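Local atomic coordinates of genome packaging NTPase B204 (Sulfolobus turreted icosahedral virus 2, PDB entry 4KFU), a protein that probably hydrolyses nucleoside triphosphates, as a P-loop ATPase of the FtsK-HerA superfamily, to power the packaging of viral DNA into the virus particle. Residues Ser35-Asp40 with Gly96-Ile101; Lys83-Ser88 with Ala129-Ile134. All coordinates share one frame; numbering follows the deposited sequence. Where two conformers were deposited one is given.

Interaction 1. Residues Ser35-Asp40 with Gly96-Ile101. With ZN (zinc ion), chain L.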
ATOM      1  N   SER A  35     -12.274  -6.971   5.511  1.00 25.64           N
ATOM      2  CA  SER A  35     -11.749  -7.834   4.461  0.57 28.61           C
ATOM      3  C   SER A  35     -10.573  -7.185   3.731  1.00 26.57           C
ATOM      4  O   SER A  35     -10.407  -5.965   3.747  1.00 25.41           O
ATOM      5  CB  SER A  35     -12.847  -8.168   3.448  0.57 27.80           C
ATOM      6  OG  SER A  35     -13.236  -7.015   2.726  0.57 27.58           O
ATOM      7  N   TYR A  36      -9.747  -8.010   3.096  1.00 24.96           N
ATOM      8  CA  TYR A  36      -8.677  -7.473   2.270  1.00 23.32           C
ATOM      9  C   TYR A  36      -8.383  -8.311   1.033  1.00 25.68           C
ATOM     10  O   TYR A  36      -8.637  -9.528   0.994  1.00 23.65           O
ATOM     11  CB  TYR A  36      -7.399  -7.215   3.088  1.00 28.84           C
ATOM     12  CG  TYR A  36      -6.834  -8.430   3.798  1.00 24.15           C
ATOM     13  CD1 TYR A  36      -6.186  -9.440   3.091  1.00 26.87           C
ATOM     14  CD2 TYR A  36      -6.914  -8.550   5.179  1.00 27.95           C
ATOM     15  CE1 TYR A  36      -5.661 -10.545   3.736  1.00 24.89           C
ATOM     16  CE2 TYR A  36      -6.392  -9.651   5.831  1.00 25.31           C
ATOM     17  CZ  TYR A  36      -5.768 -10.643   5.101  1.00 26.17           C
ATOM     18  OH  TYR A  36      -5.233 -11.740   5.742  1.00 25.37           O
ATOM     19  N   ILE A  37      -7.859  -7.627   0.021  1.00 23.55           N
ATOM     20  CA  ILE A  37      -7.396  -8.232  -1.214  1.00 21.16           C
ATOM     21  C   ILE A  37      -5.924  -7.862  -1.368  1.00 23.63           C
ATOM     22  O   ILE A  37      -5.575  -6.665  -1.341  1.00 21.50           O
ATOM     23  CB  ILE A  37      -8.173  -7.671  -2.429  1.00 22.51           C
ATOM     24  CG1 ILE A  37      -9.682  -7.832  -2.226  1.00 22.96           C
ATOM     25  CG2 ILE A  37      -7.715  -8.334  -3.721  1.00 19.74           C
ATOM     26  CD1 ILE A  37     -10.519  -7.069  -3.237  1.00 23.82           C
ATOM     27  N   ILE A  38      -5.053  -8.861  -1.520  1.00 21.34           N
ATOM     28  CA  ILE A  38      -3.631  -8.569  -1.712  1.00 23.41           C
ATOM     29  C   ILE A  38      -3.157  -8.810  -3.145  1.00 27.47           C
ATOM     30  O   ILE A  38      -3.215  -9.944  -3.654  1.00 24.41           O
ATOM     31  CB  ILE A  38      -2.742  -9.407  -0.763  1.00 22.59           C
ATOM     32  CG1 ILE A  38      -3.204  -9.249   0.691  1.00 22.36           C
ATOM     33  CG2 ILE A  38      -1.283  -9.014  -0.924  1.00 22.16           C
ATOM     34  CD1 ILE A  38      -2.446 -10.149   1.678  1.00 22.68           C
ATOM     35  N   ASP A  39      -2.675  -7.742  -3.781  1.00 19.90           N
ATOM     36  CA  ASP A  39      -2.056  -7.801  -5.107  1.00 25.21           C
ATOM     37  C   ASP A  39      -0.572  -8.089  -4.896  1.00 26.41           C
ATOM     38  O   ASP A  39       0.199  -7.196  -4.519  1.00 26.27           O
ATOM     39  CB  ASP A  39      -2.289  -6.465  -5.833  1.00 23.05           C
ATOM     40  CG  ASP A  39      -1.591  -6.373  -7.191  1.00 25.69           C
ATOM     41  OD1 ASP A  39      -1.221  -7.404  -7.780  1.00 31.32           O
ATOM     42  OD2 ASP A  39      -1.401  -5.236  -7.690  1.00 26.65           O
ATOM     43  N   ASP A  40      -0.185  -9.344  -5.128  1.00 26.36           N
ATOM     44  CA  ASP A  40       1.147  -9.877  -4.774  1.00 24.36           C
ATOM     45  C   ASP A  40       2.005 -10.085  -6.029  1.00 30.32           C
ATOM     46  O   ASP A  40       1.577 -10.745  -6.986  1.00 31.68           O
ATOM     47  CB  ASP A  40       0.954 -11.216  -4.045  1.00 26.40           C
ATOM     48  CG  ASP A  40       2.216 -11.715  -3.323  1.00 27.71           C
ATOM     49  OD1 ASP A  40       3.345 -11.274  -3.638  1.00 29.44           O
ATOM     50  OD2 ASP A  40       2.068 -12.583  -2.437  1.00 31.07           O
ATOM     51  N   GLY A  96     -18.512  -5.245   2.176  1.00 35.72           N
ATOM     52  CA  GLY A  96     -18.402  -3.930   2.798  1.00 35.84           C
ATOM     53  C   GLY A  96     -17.002  -3.357   2.609  1.00 32.26           C
ATOM     54  O   GLY A  96     -16.227  -3.873   1.799  1.00 33.37           O
ATOM     55  N   THR A  97     -16.668  -2.306   3.354  1.00 32.85           N
ATOM     56  CA  THR A  97     -15.386  -1.617   3.158  1.00 30.46           C
ATOM     57  C   THR A  97     -14.183  -2.558   3.225  1.00 27.93           C
ATOM     58  O   THR A  97     -13.987  -3.282   4.201  1.00 29.77           O
ATOM     59  CB  THR A  97     -15.191  -0.428   4.124  1.00 35.79           C
ATOM     60  OG1 THR A  97     -16.304   0.463   4.006  1.00 42.54           O
ATOM     61  CG2 THR A  97     -13.917   0.341   3.769  1.00 33.04           C
ATOM     62  N   THR A  98     -13.394  -2.553   2.158  1.00 28.58           N
ATOM     63  CA  THR A  98     -12.296  -3.499   1.993  1.00 25.54           C
ATOM     64  C   THR A  98     -10.985  -2.740   1.772  1.00 27.46           C
ATOM     65  O   THR A  98     -10.980  -1.675   1.157  1.00 23.91           O
ATOM     66  CB  THR A  98     -12.573  -4.414   0.764  1.00 29.25           C
ATOM     67  OG1 THR A  98     -13.745  -5.207   1.009  1.00 29.26           O
ATOM     68  CG2 THR A  98     -11.393  -5.338   0.465  1.00 27.21           C
ATOM     69  N   VAL A  99      -9.879  -3.271   2.285  1.00 26.80           N
ATOM     70  CA  VAL A  99      -8.574  -2.727   1.948  1.00 22.34           C
ATOM     71  C   VAL A  99      -7.874  -3.498   0.824  1.00 20.89           C
ATOM     72  O   VAL A  99      -7.643  -4.713   0.926  1.00 19.87           O
ATOM     73  CB  VAL A  99      -7.658  -2.671   3.175  1.00 22.24           C
ATOM     74  CG1 VAL A  99      -6.347  -2.037   2.782  1.00 22.46           C
ATOM     75  CG2 VAL A  99      -8.333  -1.867   4.280  1.00 23.50           C
ATOM     76  N   LEU A 100      -7.558  -2.790  -0.258  1.00 17.21           N
ATOM     77  CA  LEU A 100      -6.746  -3.351  -1.332  1.00 17.40           C
ATOM     78  C   LEU A 100      -5.263  -3.106  -1.013  1.00 21.54           C
ATOM     79  O   LEU A 100      -4.810  -1.958  -0.993  1.00 18.39           O
ATOM     80  CB  LEU A 100      -7.111  -2.706  -2.672  1.00 16.39           C
ATOM     81  CG  LEU A 100      -6.319  -3.184  -3.891  1.00 19.76           C
ATOM     82  CD1 LEU A 100      -6.394  -4.728  -4.037  1.00 18.13           C
ATOM     83  CD2 LEU A 100      -6.772  -2.479  -5.192  1.00 17.06           C
ATOM     84  N   ILE A 101      -4.524  -4.185  -0.761  1.00 19.90           N
ATOM     85  CA  ILE A 101      -3.108  -4.119  -0.418  1.00 17.72           C
ATOM     86  C   ILE A 101      -2.220  -4.440  -1.610  1.00 20.60           C
ATOM     87  O   ILE A 101      -2.313  -5.519  -2.207  1.00 20.50           O
ATOM     88  CB  ILE A 101      -2.765  -5.103   0.715  1.00 23.45           C
ATOM     89  CG1 ILE A 101      -3.732  -4.921   1.890  1.00 18.97           C
ATOM     90  CG2 ILE A 101      -1.307  -4.929   1.159  1.00 19.61           C
ATOM     91  CD1 ILE A 101      -3.379  -5.759   3.128  1.00 22.81           C
TER
HETATM   92 ZN    ZN L 308      -0.264  -6.051  -9.468  0.76 24.04          ZN
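Ile37 bonds to strand 98-102 through both of its backbone polar atoms: N donates to Val99 O and O accepts from Ile101 N. Two further bonds extend this pairing, Val99 N to Ser35 O (3.1 Å) at one end and Asp39 N to Ile101 O (2.7 Å) at the other. Donors alternate between the two strands, as in a parallel sheet, and the strand axes diverge by just 13°.

The Ile37 side chain rises from the sheet on the same face as Thr98 and Leu100. Its CB lies 3.8 Å from Leu100 CD1. CG2, turned opposite the backbone N, meets the same methyl, Leu100 CD1, at 3.9 Å. The other branch sits beside the backbone N (chi1 -54°) and runs toward Thr98, with CG1 4.0 Å from Thr98 CG2. At the tip, CD1 is still 4.2 Å from Thr98 CG2, and the two side chains cross at about a right angle. Ser88 and His91 of helix 78-95 pack over this aliphatic surface.

Ile38 and Ile101 project from the other face and lie alongside each other, pointing the same way. Helix 17-31 meets Ile101 there through Ile26. Tyr36 shares this face, but its ring leads away from strand 98-102 and its OH bonds to Phe53 O.

At the C-terminal end of the pairing, Asp39 extends its carboxylate opposite its backbone N (chi1 176°) and chelates zinc, with OD1 at 2.4 Å and OD2 at 2.3 Å from the ion. His41, Asp73 and His108 complete the zinc site, which therefore lies at the C-terminal ends of neighbouring parallel strands in the alpha/beta core of a P-loop ATPase.

Interaction 2. Residues Lys83-Ser88 with Ala129-Ile134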
ATOM      1  N   LYS A  83      -8.598  -4.558 -14.205  1.00 17.75           N
ATOM      2  CA  LYS A  83      -9.462  -5.711 -13.955  1.00 23.16           C
ATOM      3  C   LYS A  83      -9.586  -5.959 -12.459  1.00 21.07           C
ATOM      4  O   LYS A  83     -10.672  -6.201 -11.941  1.00 18.56           O
ATOM      5  CB  LYS A  83      -8.858  -6.953 -14.628  1.00 27.32           C
ATOM      6  CG  LYS A  83      -9.817  -8.099 -14.836  1.00 37.47           C
ATOM      7  CD  LYS A  83      -9.067  -9.432 -14.963  1.00 40.01           C
ATOM      8  CE  LYS A  83      -7.810  -9.310 -15.816  1.00 41.32           C
ATOM      9  NZ  LYS A  83      -7.107 -10.630 -15.934  1.00 43.23           N
ATOM     10  N   LEU A  84      -8.460  -5.887 -11.757  1.00 20.95           N
ATOM     11  CA  LEU A  84      -8.445  -6.094 -10.304  1.00 21.90           C
ATOM     12  C   LEU A  84      -9.278  -5.059  -9.564  1.00 19.49           C
ATOM     13  O   LEU A  84      -9.914  -5.368  -8.554  1.00 17.45           O
ATOM     14  CB  LEU A  84      -6.998  -6.054  -9.786  1.00 18.82           C
ATOM     15  CG  LEU A  84      -6.798  -6.046  -8.269  1.00 20.74           C
ATOM     16  CD1 LEU A  84      -7.358  -7.308  -7.639  1.00 18.13           C
ATOM     17  CD2 LEU A  84      -5.326  -5.899  -7.902  1.00 21.79           C
ATOM     18  N   TRP A  85      -9.241  -3.820 -10.054  1.00 19.51           N
ATOM     19  CA  TRP A  85      -9.988  -2.736  -9.420  1.00 18.09           C
ATOM     20  C   TRP A  85     -11.501  -2.949  -9.544  1.00 18.61           C
ATOM     21  O   TRP A  85     -12.252  -2.763  -8.575  1.00 16.99           O
ATOM     22  CB  TRP A  85      -9.556  -1.389 -10.005  1.00 19.47           C
ATOM     23  CG  TRP A  85     -10.256  -0.198  -9.401  1.00 21.35           C
ATOM     24  CD1 TRP A  85     -11.191   0.600 -10.007  1.00 24.17           C
ATOM     25  CD2 TRP A  85     -10.070   0.334  -8.080  1.00 20.05           C
ATOM     26  NE1 TRP A  85     -11.605   1.585  -9.135  1.00 18.08           N
ATOM     27  CE2 TRP A  85     -10.936   1.447  -7.957  1.00 21.53           C
ATOM     28  CE3 TRP A  85      -9.259  -0.020  -6.998  1.00 21.24           C
ATOM     29  CZ2 TRP A  85     -11.010   2.202  -6.783  1.00 21.25           C
ATOM     30  CZ3 TRP A  85      -9.335   0.740  -5.840  1.00 17.91           C
ATOM     31  CH2 TRP A  85     -10.211   1.834  -5.743  1.00 19.18           C
ATOM     32  N   GLN A  86     -11.948  -3.337 -10.734  1.00 17.96           N
ATOM     33  CA  GLN A  86     -13.361  -3.605 -10.957  1.00 22.61           C
ATOM     34  C   GLN A  86     -13.829  -4.748 -10.073  1.00 17.75           C
ATOM     35  O   GLN A  86     -14.916  -4.686  -9.479  1.00 21.31           O
ATOM     36  CB  GLN A  86     -13.622  -3.958 -12.432  1.00 20.78           C
ATOM     37  CG  GLN A  86     -13.440  -2.800 -13.408  1.00 24.20           C
ATOM     38  CD  GLN A  86     -14.340  -1.613 -13.094  1.00 29.85           C
ATOM     39  OE1 GLN A  86     -15.538  -1.771 -12.808  1.00 32.71           O
ATOM     40  NE2 GLN A  86     -13.773  -0.413 -13.161  1.00 24.48           N
ATOM     41  N   ALA A  87     -13.012  -5.795  -9.990  1.00 20.20           N
ATOM     42  CA  ALA A  87     -13.332  -6.951  -9.143  1.00 22.17           C
ATOM     43  C   ALA A  87     -13.310  -6.558  -7.666  1.00 21.11           C
ATOM     44  O   ALA A  87     -14.095  -7.066  -6.863  1.00 20.20           O
ATOM     45  CB  ALA A  87     -12.366  -8.112  -9.412  1.00 21.01           C
ATOM     46  N   SER A  88     -12.401  -5.655  -7.297  1.00 19.49           N
ATOM     47  CA  SER A  88     -12.323  -5.203  -5.905  1.00 19.69           C
ATOM     48  C   SER A  88     -13.558  -4.416  -5.487  1.00 18.65           C
ATOM     49  O   SER A  88     -14.024  -4.541  -4.362  1.00 21.68           O
ATOM     50  CB  SER A  88     -11.059  -4.350  -5.676  1.00 20.62           C
ATOM     51  OG  SER A  88      -9.878  -5.113  -5.884  1.00 20.08           O
ATOM     52  N   ALA A 129     -15.893   4.097  -3.540  1.00 30.00           N
ATOM     53  CA  ALA A 129     -15.762   2.747  -4.075  1.00 30.00           C
ATOM     54  C   ALA A 129     -15.739   1.720  -2.948  1.00 30.95           C
ATOM     55  O   ALA A 129     -15.779   0.503  -3.196  1.00 27.88           O
ATOM     56  CB  ALA A 129     -14.499   2.627  -4.925  1.00 26.82           C
ATOM     57  N   GLY A 130     -15.668   2.219  -1.715  1.00 28.07           N
ATOM     58  CA  GLY A 130     -15.613   1.383  -0.528  1.00 28.61           C
ATOM     59  C   GLY A 130     -14.294   0.646  -0.389  1.00 27.15           C
ATOM     60  O   GLY A 130     -14.246  -0.449   0.162  1.00 24.89           O
ATOM     61  N   LEU A 131     -13.222   1.243  -0.903  1.00 25.78           N
ATOM     62  CA  LEU A 131     -11.917   0.600  -0.875  1.00 21.17           C
ATOM     63  C   LEU A 131     -10.846   1.483  -0.233  1.00 26.27           C
ATOM     64  O   LEU A 131     -10.613   2.613  -0.670  1.00 25.35           O
ATOM     65  CB  LEU A 131     -11.483   0.206  -2.292  1.00 24.63           C
ATOM     66  CG  LEU A 131     -12.288  -0.914  -2.979  1.00 24.29           C
ATOM     67  CD1 LEU A 131     -12.043  -0.918  -4.462  1.00 23.31           C
ATOM     68  CD2 LEU A 131     -11.932  -2.279  -2.396  1.00 27.67           C
ATOM     69  N   GLY A 132     -10.200   0.968   0.804  1.00 23.00           N
ATOM     70  CA  GLY A 132      -8.972   1.576   1.282  1.00 22.71           C
ATOM     71  C   GLY A 132      -7.819   1.019   0.468  1.00 22.47           C
ATOM     72  O   GLY A 132      -7.973   0.018  -0.243  1.00 17.37           O
ATOM     73  N   LEU A 133      -6.658   1.661   0.565  1.00 19.77           N
ATOM     74  CA  LEU A 133      -5.477   1.206  -0.148  1.00 17.04           C
ATOM     75  C   LEU A 133      -4.298   1.200   0.793  1.00 20.27           C
ATOM     76  O   LEU A 133      -4.109   2.146   1.577  1.00 21.84           O
ATOM     77  CB  LEU A 133      -5.121   2.160  -1.292  1.00 20.99           C
ATOM     78  CG  LEU A 133      -5.856   2.306  -2.609  1.00 24.41           C
ATOM     79  CD1 LEU A 133      -5.054   3.283  -3.444  1.00 18.29           C
ATOM     80  CD2 LEU A 133      -5.965   0.967  -3.333  1.00 22.17           C
ATOM     81  N   ILE A 134      -3.512   0.133   0.722  1.00 22.35           N
ATOM     82  CA  ILE A 134      -2.168   0.158   1.293  1.00 19.46           C
ATOM     83  C   ILE A 134      -1.190  -0.035   0.156  1.00 21.64           C
ATOM     84  O   ILE A 134      -1.240  -1.048  -0.553  1.00 20.62           O
ATOM     85  CB  ILE A 134      -1.961  -0.914   2.354  1.00 16.56           C
ATOM     86  CG1 ILE A 134      -2.939  -0.686   3.505  1.00 17.26           C
ATOM     87  CG2 ILE A 134      -0.527  -0.827   2.893  1.00 20.20           C
ATOM     88  CD1 ILE A 134      -2.935  -1.751   4.548  1.00 20.07           C
TER
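Leu84 O is gripped twice by Ser88, whose CB packs on Leu131 of the facing strand. Ser88 N makes the helical bond to this oxygen at 2.8 Å, and Ser88 OG adds a second at 2.7 Å, the two arriving from opposite faces of the carbonyl plane. The hydroxyl is thus turned back along helix 78-95, the helix of a beta-alpha-beta crossover packed against one face of the parallel part of the sheet. The helix and strand axes approach to 11.1 Å, and side chains fill the space between them.

Trp85 reaches across toward the strand. With CG opposite the backbone N (chi1 -179°), its indole extends from the helix toward the sheet. Ala129 CB meets it obliquely at CZ2 (4.0 Å), and Leu133 CD2 approaches CZ3, also obliquely. Trp85 NE1 hydrogen-bonds to Glu121 OE1, which helps to fix the rotation of the indole. Leu131 fits into the corner formed by the Trp85 indole and Ser88: CD2 lies near Ser88 O, while CD1 is 3.8 Å from Ser88 CB. The same CD1 makes a CH-pi contact over one face of the Trp85 six-membered ring, 3.7 Å from its centroid and 22° off the normal.

In the fold
The two interactions, with centres about 7 Å apart, use the same mixed sheet, in its parallel part, where strand 98-102 sits between strands 35-40 and 131-137. Thr98 O and Gly132 N, 2.8 Å apart, probably hydrogen-bond strand 98-102 of interaction 1 to strand 131-137 of interaction 2. Their segments alternate along the chain: 35-40, 83-88, 96-101, 129-134. Helix 78-95, which supplies 83-88, leads directly into strand 98-102 and crosses over strand 35-40, where Ile37 CD1 touches Ser88 OG. Interaction 1 thus builds the sheet and interaction 2 covers one face of it. Together they form part of the core beside the zinc site, with the nucleotide analogue about 11 Å from the Ile101 side chain.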